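Local coordinates for protein peroxidase (Cellulomonas bogoriensis 69B4 = DSM 16987, PDB 6QZO) that binds heme b and, as a member of the DyP-type family, probably works as a peroxidase that oxidises substrates with hydrogen peroxide, at residues Arg301-Asp313 / Gly325-Phe339. Numbering follows the deposited sequence.
Sequences REETFLRRAYNYD and GLLFVTYQRDVDAQF. With HEM (protoporphyrin IX containing Fe), chain I.
Arg-307 lays its aliphatic CD against the edge of the Phe-328 ring, 3.6 Å from CZ, and the two side chains line the heme pocket together. A bend at chi3 (-67°) brings the guanidinium flat over the heme at C3D, where NH1 (2.7 Å) and NH2 (2.9 Å) both grip propionate oxygen O1A; NH1 also pairs with Glu-201. The Phe-328 ring is sandwiched, with the Thr-330 methyl over one face and the porphyrin over the other. Beside it, the edge of Phe-339 meets the face of Phe-305 in a T-shaped pair, centroids 5.2 Å apart. A leucine in place of Arg-307 would probably leave the propionate and Glu-201 without their cationic partner. Toward the turn of the hairpin, Gly-325 CA makes a CH-pi contact over the Tyr-312 ring, 3.7 Å from its centroid. Packing is looser around partly exposed Glu-302, where a water bridges OE2 to Ala-337 O, although Gln-338 NE2 still donates to Glu-302 O (3.3 Å) in the carbonyl plane. Antiparallel backbone bonds, carried across the strand break at Arg-308 and Ala-309 by Arg-308 N to Val-329 O, join strand 306-314, outermost in its four-stranded sheet within this chain, to strand 323-332, whose other side pairs with strand 229-238.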
loop_
_atom_site.group_PDB
_atom_site.type_symbol
_atom_site.label_atom_id
_atom_site.label_comp_id
_atom_site.label_asym_id
_atom_site.label_seq_id
_atom_site.Cartn_x
_atom_site.Cartn_y
_atom_site.Cartn_z
ATOM N N ARG A 301 -0.284 -9.242 36.381
ATOM C CA ARG A 301 0.432 -10.104 35.405
ATOM C C ARG A 301 -0.374 -10.199 34.098
ATOM O O ARG A 301 0.263 -10.084 33.020
ATOM C CB ARG A 301 0.672 -11.500 35.968
ATOM C CG ARG A 301 1.249 -12.464 34.941
ATOM C CD ARG A 301 1.934 -13.658 35.573
ATOM N NE ARG A 301 2.583 -14.425 34.516
ATOM C CZ ARG A 301 1.975 -15.320 33.734
ATOM N NH1 ARG A 301 0.688 -15.598 33.889
ATOM N NH2 ARG A 301 2.668 -15.959 32.807
ATOM N N GLU A 302 -1.698 -10.372 34.175
ATOM C CA GLU A 302 -2.533 -10.758 33.004
ATOM C C GLU A 302 -2.867 -9.539 32.128
ATOM O O GLU A 302 -3.314 -9.765 30.990
ATOM C CB GLU A 302 -3.777 -11.541 33.446
ATOM C CG GLU A 302 -4.783 -10.758 34.268
ATOM C CD GLU A 302 -4.590 -10.681 35.770
ATOM O OE1 GLU A 302 -3.676 -11.392 36.283
ATOM O OE2 GLU A 302 -5.351 -9.903 36.406
ATOM N N GLU A 303 -2.615 -8.313 32.599
ATOM C CA GLU A 303 -2.953 -7.054 31.878
ATOM C C GLU A 303 -1.860 -6.731 30.836
ATOM O O GLU A 303 -1.294 -5.628 30.871
ATOM C CB GLU A 303 -3.138 -5.907 32.873
ATOM C CG GLU A 303 -4.364 -6.060 33.739
ATOM C CD GLU A 303 -4.613 -4.866 34.645
ATOM O OE1 GLU A 303 -3.695 -4.024 34.752
ATOM O OE2 GLU A 303 -5.731 -4.753 35.213
ATOM N N THR A 304 -1.630 -7.662 29.914
ATOM C CA THR A 304 -0.622 -7.605 28.829
ATOM C C THR A 304 -1.189 -8.365 27.627
ATOM O O THR A 304 -2.175 -9.117 27.806
ATOM C CB THR A 304 0.724 -8.133 29.334
ATOM O OG1 THR A 304 1.741 -7.876 28.362
ATOM C CG2 THR A 304 0.683 -9.610 29.645
ATOM N N PHE A 305 -0.624 -8.159 26.442
ATOM C CA PHE A 305 -1.092 -8.779 25.182
ATOM C C PHE A 305 0.004 -8.610 24.127
ATOM O O PHE A 305 0.859 -7.709 24.278
ATOM C CB PHE A 305 -2.428 -8.160 24.744
ATOM C CG PHE A 305 -2.537 -6.683 25.006
ATOM C CD1 PHE A 305 -1.984 -5.762 24.130
ATOM C CD2 PHE A 305 -3.145 -6.220 26.158
ATOM C CE1 PHE A 305 -2.048 -4.403 24.395
ATOM C CE2 PHE A 305 -3.210 -4.863 26.423
ATOM C CZ PHE A 305 -2.665 -3.958 25.539
ATOM N N LEU A 306 -0.004 -9.487 23.122
ATOM C CA LEU A 306 0.921 -9.419 21.964
ATOM C C LEU A 306 0.405 -8.341 21.005
ATOM O O LEU A 306 -0.562 -8.613 20.260
ATOM C CB LEU A 306 1.000 -10.783 21.278
ATOM C CG LEU A 306 2.006 -10.877 20.128
ATOM C CD1 LEU A 306 3.416 -10.516 20.593
ATOM C CD2 LEU A 306 1.962 -12.248 19.485
ATOM N N ARG A 307 1.021 -7.166 21.041
ATOM C CA ARG A 307 0.770 -6.124 20.019
ATOM C C ARG A 307 1.477 -6.580 18.744
ATOM O O ARG A 307 2.624 -7.058 18.841
ATOM C CB ARG A 307 1.261 -4.755 20.501
ATOM C CG ARG A 307 0.446 -4.216 21.659
ATOM C CD ARG A 307 1.034 -2.924 22.192
ATOM N NE ARG A 307 2.322 -3.147 22.821
ATOM C CZ ARG A 307 3.379 -2.346 22.751
ATOM N NH1 ARG A 307 3.352 -1.231 22.046
ATOM N NH2 ARG A 307 4.483 -2.654 23.414
ATOM N N ARG A 308 0.785 -6.454 17.612
ATOM C CA ARG A 308 1.315 -6.826 16.281
ATOM C C ARG A 308 0.817 -5.777 15.290
ATOM O O ARG A 308 0.082 -6.143 14.346
ATOM C CB ARG A 308 0.883 -8.260 15.957
ATOM C CG ARG A 308 1.852 -8.978 15.030
ATOM C CD ARG A 308 1.408 -10.389 14.804
ATOM N NE ARG A 308 2.218 -11.137 13.869
ATOM C CZ ARG A 308 2.145 -11.054 12.559
ATOM N NH1 ARG A 308 1.424 -10.113 11.982
ATOM N NH2 ARG A 308 2.790 -11.932 11.810
ATOM N N ALA A 309 1.174 -4.516 15.546
ATOM C CA ALA A 309 0.607 -3.329 14.867
ATOM C C ALA A 309 1.330 -3.048 13.531
ATOM O O ALA A 309 2.497 -3.468 13.335
ATOM C CB ALA A 309 0.650 -2.136 15.787
ATOM N N TYR A 310 0.612 -2.367 12.646
ATOM C CA TYR A 310 1.065 -1.947 11.302
ATOM C C TYR A 310 0.689 -0.474 11.111
ATOM O O TYR A 310 -0.279 -0.025 11.731
ATOM C CB TYR A 310 0.426 -2.854 10.245
ATOM C CG TYR A 310 1.126 -4.175 10.062
ATOM C CD1 TYR A 310 0.912 -5.243 10.924
ATOM C CD2 TYR A 310 2.027 -4.348 9.035
ATOM C CE1 TYR A 310 1.585 -6.444 10.762
ATOM C CE2 TYR A 310 2.698 -5.544 8.855
ATOM C CZ TYR A 310 2.471 -6.596 9.710
ATOM O OH TYR A 310 3.148 -7.756 9.498
ATOM N N ASN A 311 1.434 0.252 10.288
ATOM C CA ASN A 311 1.102 1.652 9.894
ATOM C C ASN A 311 0.005 1.604 8.829
ATOM O O ASN A 311 0.072 0.726 7.959
ATOM C CB ASN A 311 2.317 2.401 9.328
ATOM C CG ASN A 311 3.472 2.415 10.295
ATOM O OD1 ASN A 311 3.269 2.646 11.490
ATOM N ND2 ASN A 311 4.663 2.136 9.790
ATOM N N TYR A 312 -0.927 2.547 8.868
ATOM C CA TYR A 312 -1.841 2.800 7.732
ATOM C C TYR A 312 -1.667 4.252 7.292
ATOM O O TYR A 312 -1.414 5.128 8.114
ATOM C CB TYR A 312 -3.279 2.389 8.047
ATOM C CG TYR A 312 -4.125 3.343 8.834
ATOM C CD1 TYR A 312 -4.739 4.424 8.226
ATOM C CD2 TYR A 312 -4.407 3.109 10.173
ATOM C CE1 TYR A 312 -5.547 5.295 8.942
ATOM C CE2 TYR A 312 -5.234 3.953 10.895
ATOM C CZ TYR A 312 -5.810 5.050 10.279
ATOM O OH TYR A 312 -6.625 5.885 10.995
ATOM N N ASP A 313 -1.755 4.447 5.987
ATOM C CA ASP A 313 -1.558 5.736 5.292
ATOM C C ASP A 313 -2.451 5.699 4.062
ATOM O O ASP A 313 -2.084 4.998 3.132
ATOM C CB ASP A 313 -0.079 5.945 4.972
ATOM C CG ASP A 313 0.236 7.349 4.494
ATOM O OD1 ASP A 313 -0.260 8.266 5.139
ATOM O OD2 ASP A 313 0.962 7.514 3.479
ATOM N N GLY A 325 -2.417 6.553 10.461
ATOM C CA GLY A 325 -2.698 6.021 11.804
ATOM C C GLY A 325 -2.056 4.674 12.038
ATOM O O GLY A 325 -1.132 4.307 11.282
ATOM N N LEU A 326 -2.536 3.972 13.061
ATOM C CA LEU A 326 -2.023 2.652 13.507
ATOM C C LEU A 326 -3.135 1.614 13.310
ATOM O O LEU A 326 -4.284 1.889 13.736
ATOM C CB LEU A 326 -1.622 2.773 14.976
ATOM C CG LEU A 326 -0.664 1.695 15.490
ATOM C CD1 LEU A 326 0.719 1.850 14.871
ATOM C CD2 LEU A 326 -0.577 1.721 17.001
ATOM N N LEU A 327 -2.838 0.531 12.578
ATOM C CA LEU A 327 -3.632 -0.715 12.602
ATOM C C LEU A 327 -3.212 -1.445 13.862
ATOM O O LEU A 327 -2.226 -2.177 13.806
ATOM C CB LEU A 327 -3.347 -1.591 11.382
ATOM C CG LEU A 327 -3.891 -1.108 10.048
ATOM C CD1 LEU A 327 -3.998 -2.268 9.059
ATOM C CD2 LEU A 327 -5.246 -0.425 10.198
ATOM N N PHE A 328 -3.908 -1.176 14.952
ATOM C CA PHE A 328 -3.562 -1.737 16.280
ATOM C C PHE A 328 -4.220 -3.106 16.397
ATOM O O PHE A 328 -5.429 -3.174 16.720
ATOM C CB PHE A 328 -3.995 -0.778 17.381
ATOM C CG PHE A 328 -3.343 -1.080 18.694
ATOM C CD1 PHE A 328 -1.965 -1.132 18.798
ATOM C CD2 PHE A 328 -4.101 -1.308 19.821
ATOM C CE1 PHE A 328 -1.355 -1.377 20.007
ATOM C CE2 PHE A 328 -3.494 -1.591 21.031
ATOM C CZ PHE A 328 -2.129 -1.626 21.118
ATOM N N VAL A 329 -3.450 -4.154 16.105
ATOM C CA VAL A 329 -3.889 -5.578 16.196
ATOM C C VAL A 329 -3.242 -6.159 17.450
ATOM O O VAL A 329 -2.010 -6.057 17.563
ATOM C CB VAL A 329 -3.464 -6.361 14.939
ATOM C CG1 VAL A 329 -3.965 -7.803 14.973
ATOM C CG2 VAL A 329 -3.920 -5.674 13.659
ATOM N N THR A 330 -4.031 -6.710 18.378
ATOM C CA THR A 330 -3.514 -7.388 19.604
ATOM C C THR A 330 -4.085 -8.806 19.693
ATOM O O THR A 330 -5.212 -9.024 19.241
ATOM C CB THR A 330 -3.812 -6.597 20.881
ATOM O OG1 THR A 330 -5.205 -6.732 21.165
ATOM C CG2 THR A 330 -3.452 -5.128 20.777
ATOM N N TYR A 331 -3.294 -9.718 20.247
ATOM C CA TYR A 331 -3.659 -11.125 20.539
ATOM C C TYR A 331 -3.448 -11.405 22.030
ATOM O O TYR A 331 -2.414 -11.001 22.581
ATOM C CB TYR A 331 -2.827 -12.084 19.697
ATOM C CG TYR A 331 -3.080 -11.982 18.218
ATOM C CD1 TYR A 331 -4.177 -12.595 17.641
ATOM C CD2 TYR A 331 -2.205 -11.299 17.394
ATOM C CE1 TYR A 331 -4.420 -12.507 16.286
ATOM C CE2 TYR A 331 -2.437 -11.191 16.039
ATOM C CZ TYR A 331 -3.549 -11.801 15.481
ATOM O OH TYR A 331 -3.760 -11.742 14.131
ATOM N N GLN A 332 -4.416 -12.081 22.649
ATOM C CA GLN A 332 -4.420 -12.403 24.105
ATOM C C GLN A 332 -5.385 -13.570 24.358
ATOM O O GLN A 332 -6.307 -13.764 23.533
ATOM C CB GLN A 332 -4.786 -11.145 24.898
ATOM C CG GLN A 332 -6.110 -10.510 24.495
ATOM C CD GLN A 332 -6.010 -9.646 23.258
ATOM O OE1 GLN A 332 -5.181 -8.741 23.169
ATOM N NE2 GLN A 332 -6.873 -9.912 22.298
ATOM N N ARG A 333 -5.198 -14.323 25.448
ATOM C CA ARG A 333 -6.089 -15.463 25.806
ATOM C C ARG A 333 -7.526 -14.943 25.966
ATOM O O ARG A 333 -8.426 -15.570 25.406
ATOM C CB ARG A 333 -5.612 -16.174 27.080
ATOM C CG ARG A 333 -6.378 -17.451 27.410
ATOM C CD ARG A 333 -6.036 -18.075 28.762
ATOM N NE ARG A 333 -5.263 -17.285 29.722
ATOM C CZ ARG A 333 -5.762 -16.454 30.647
ATOM N NH1 ARG A 333 -7.068 -16.282 30.783
ATOM N NH2 ARG A 333 -4.940 -15.806 31.448
ATOM N N ASP A 334 -7.711 -13.819 26.671
ATOM C CA ASP A 334 -9.041 -13.327 27.125
ATOM C C ASP A 334 -9.072 -11.797 27.023
ATOM O O ASP A 334 -8.368 -11.135 27.801
ATOM C CB ASP A 334 -9.346 -13.848 28.536
ATOM C CG ASP A 334 -10.678 -13.413 29.133
ATOM O OD1 ASP A 334 -11.275 -12.434 28.630
ATOM O OD2 ASP A 334 -11.100 -14.048 30.119
ATOM N N VAL A 335 -9.894 -11.259 26.114
ATOM C CA VAL A 335 -9.992 -9.794 25.818
ATOM C C VAL A 335 -10.376 -9.045 27.102
ATOM O O VAL A 335 -9.701 -8.065 27.440
ATOM C CB VAL A 335 -11.001 -9.509 24.692
ATOM C CG1 VAL A 335 -11.117 -8.021 24.401
ATOM C CG2 VAL A 335 -10.662 -10.276 23.419
ATOM N N ASP A 336 -11.419 -9.512 27.781
ATOM C CA ASP A 336 -12.047 -8.856 28.966
ATOM C C ASP A 336 -11.061 -8.777 30.133
ATOM O O ASP A 336 -11.085 -7.769 30.855
ATOM C CB ASP A 336 -13.313 -9.598 29.405
ATOM C CG ASP A 336 -14.550 -9.213 28.598
ATOM O OD1 ASP A 336 -14.652 -8.068 28.203
ATOM O OD2 ASP A 336 -15.421 -10.052 28.417
ATOM N N ALA A 337 -10.257 -9.826 30.343
ATOM C CA ALA A 337 -9.322 -9.942 31.485
ATOM C C ALA A 337 -8.001 -9.204 31.197
ATOM O O ALA A 337 -7.344 -8.776 32.171
ATOM C CB ALA A 337 -9.071 -11.398 31.787
ATOM N N GLN A 338 -7.611 -9.062 29.927
ATOM C CA GLN A 338 -6.219 -8.716 29.522
ATOM C C GLN A 338 -6.187 -7.365 28.793
ATOM O O GLN A 338 -5.460 -6.463 29.270
ATOM C CB GLN A 338 -5.636 -9.856 28.681
ATOM C CG GLN A 338 -5.609 -11.193 29.422
ATOM C CD GLN A 338 -4.820 -12.238 28.678
ATOM O OE1 GLN A 338 -5.382 -13.184 28.127
ATOM N NE2 GLN A 338 -3.508 -12.054 28.630
ATOM N N PHE A 339 -6.948 -7.205 27.710
ATOM C CA PHE A 339 -6.918 -5.977 26.869
ATOM C C PHE A 339 -7.770 -4.873 27.501
ATOM O O PHE A 339 -7.246 -3.771 27.779
ATOM C CB PHE A 339 -7.359 -6.258 25.430
ATOM C CG PHE A 339 -7.387 -5.017 24.571
ATOM C CD1 PHE A 339 -6.241 -4.556 23.948
ATOM C CD2 PHE A 339 -8.561 -4.293 24.419
ATOM C CE1 PHE A 339 -6.271 -3.411 23.167
ATOM C CE2 PHE A 339 -8.579 -3.131 23.650
ATOM C CZ PHE A 339 -7.435 -2.696 23.018
HETATM C CHA HEM I . 3.646 1.182 24.236
HETATM C CHB HEM I . 2.423 4.098 20.608
HETATM C CHC HEM I . -2.214 2.891 21.217
HETATM C CHD HEM I . -0.946 -0.334 24.568
HETATM C C1A HEM I . 3.697 2.096 23.220
HETATM C C2A HEM I . 4.868 2.815 22.841
HETATM C C3A HEM I . 4.513 3.645 21.828
HETATM C C4A HEM I . 3.144 3.419 21.562
HETATM C CMA HEM I . 5.399 4.628 21.088
HETATM C CAA HEM I . 6.242 2.728 23.481
HETATM C CBA HEM I . 7.146 1.663 22.861
HETATM C CGA HEM I . 6.657 0.307 23.256
HETATM O O1A HEM I . 5.854 -0.267 22.470
HETATM O O2A HEM I . 7.039 -0.208 24.345
HETATM C C1B HEM I . 1.042 4.007 20.485
HETATM C C2B HEM I . 0.323 4.772 19.528
HETATM C C3B HEM I . -1.001 4.444 19.691
HETATM C C4B HEM I . -1.029 3.464 20.785
HETATM C CMB HEM I . 0.926 5.743 18.516
HETATM C CAB HEM I . -2.199 4.859 18.935
HETATM C CBB HEM I . -2.153 5.493 17.763
HETATM C C1C HEM I . -2.289 1.901 22.169
HETATM C C2C HEM I . -3.480 1.308 22.585
HETATM C C3C HEM I . -3.166 0.379 23.550
HETATM C C4C HEM I . -1.725 0.415 23.714
HETATM C CMC HEM I . -4.884 1.586 22.122
HETATM C CAC HEM I . -4.307 -0.381 24.124
HETATM C CBC HEM I . -4.229 -1.310 25.038
HETATM C C1D HEM I . 0.443 -0.158 24.739
HETATM C C2D HEM I . 1.226 -0.963 25.695
HETATM C C3D HEM I . 2.497 -0.530 25.619
HETATM C C4D HEM I . 2.477 0.532 24.600
HETATM C CMD HEM I . 0.762 -2.053 26.647
HETATM C CAD HEM I . 3.691 -1.054 26.427
HETATM C CBD HEM I . 3.842 -0.270 27.747
HETATM C CGD HEM I . 4.966 -0.735 28.667
HETATM O O1D HEM I . 4.818 -1.739 29.396
HETATM O O2D HEM I . 6.057 -0.103 28.744
HETATM N NA HEM I . 2.654 2.477 22.428
HETATM N NB HEM I . 0.209 3.257 21.207
HETATM N NC HEM I . -1.234 1.372 22.853
HETATM N ND HEM I . 1.244 0.716 24.115
HETATM FE FE HEM I . 0.770 1.964 22.775
HETATM O O HOH W 1 -7.717 -8.980 35.007
HETATM O O HOH W 2 1.209 4.858 12.223
#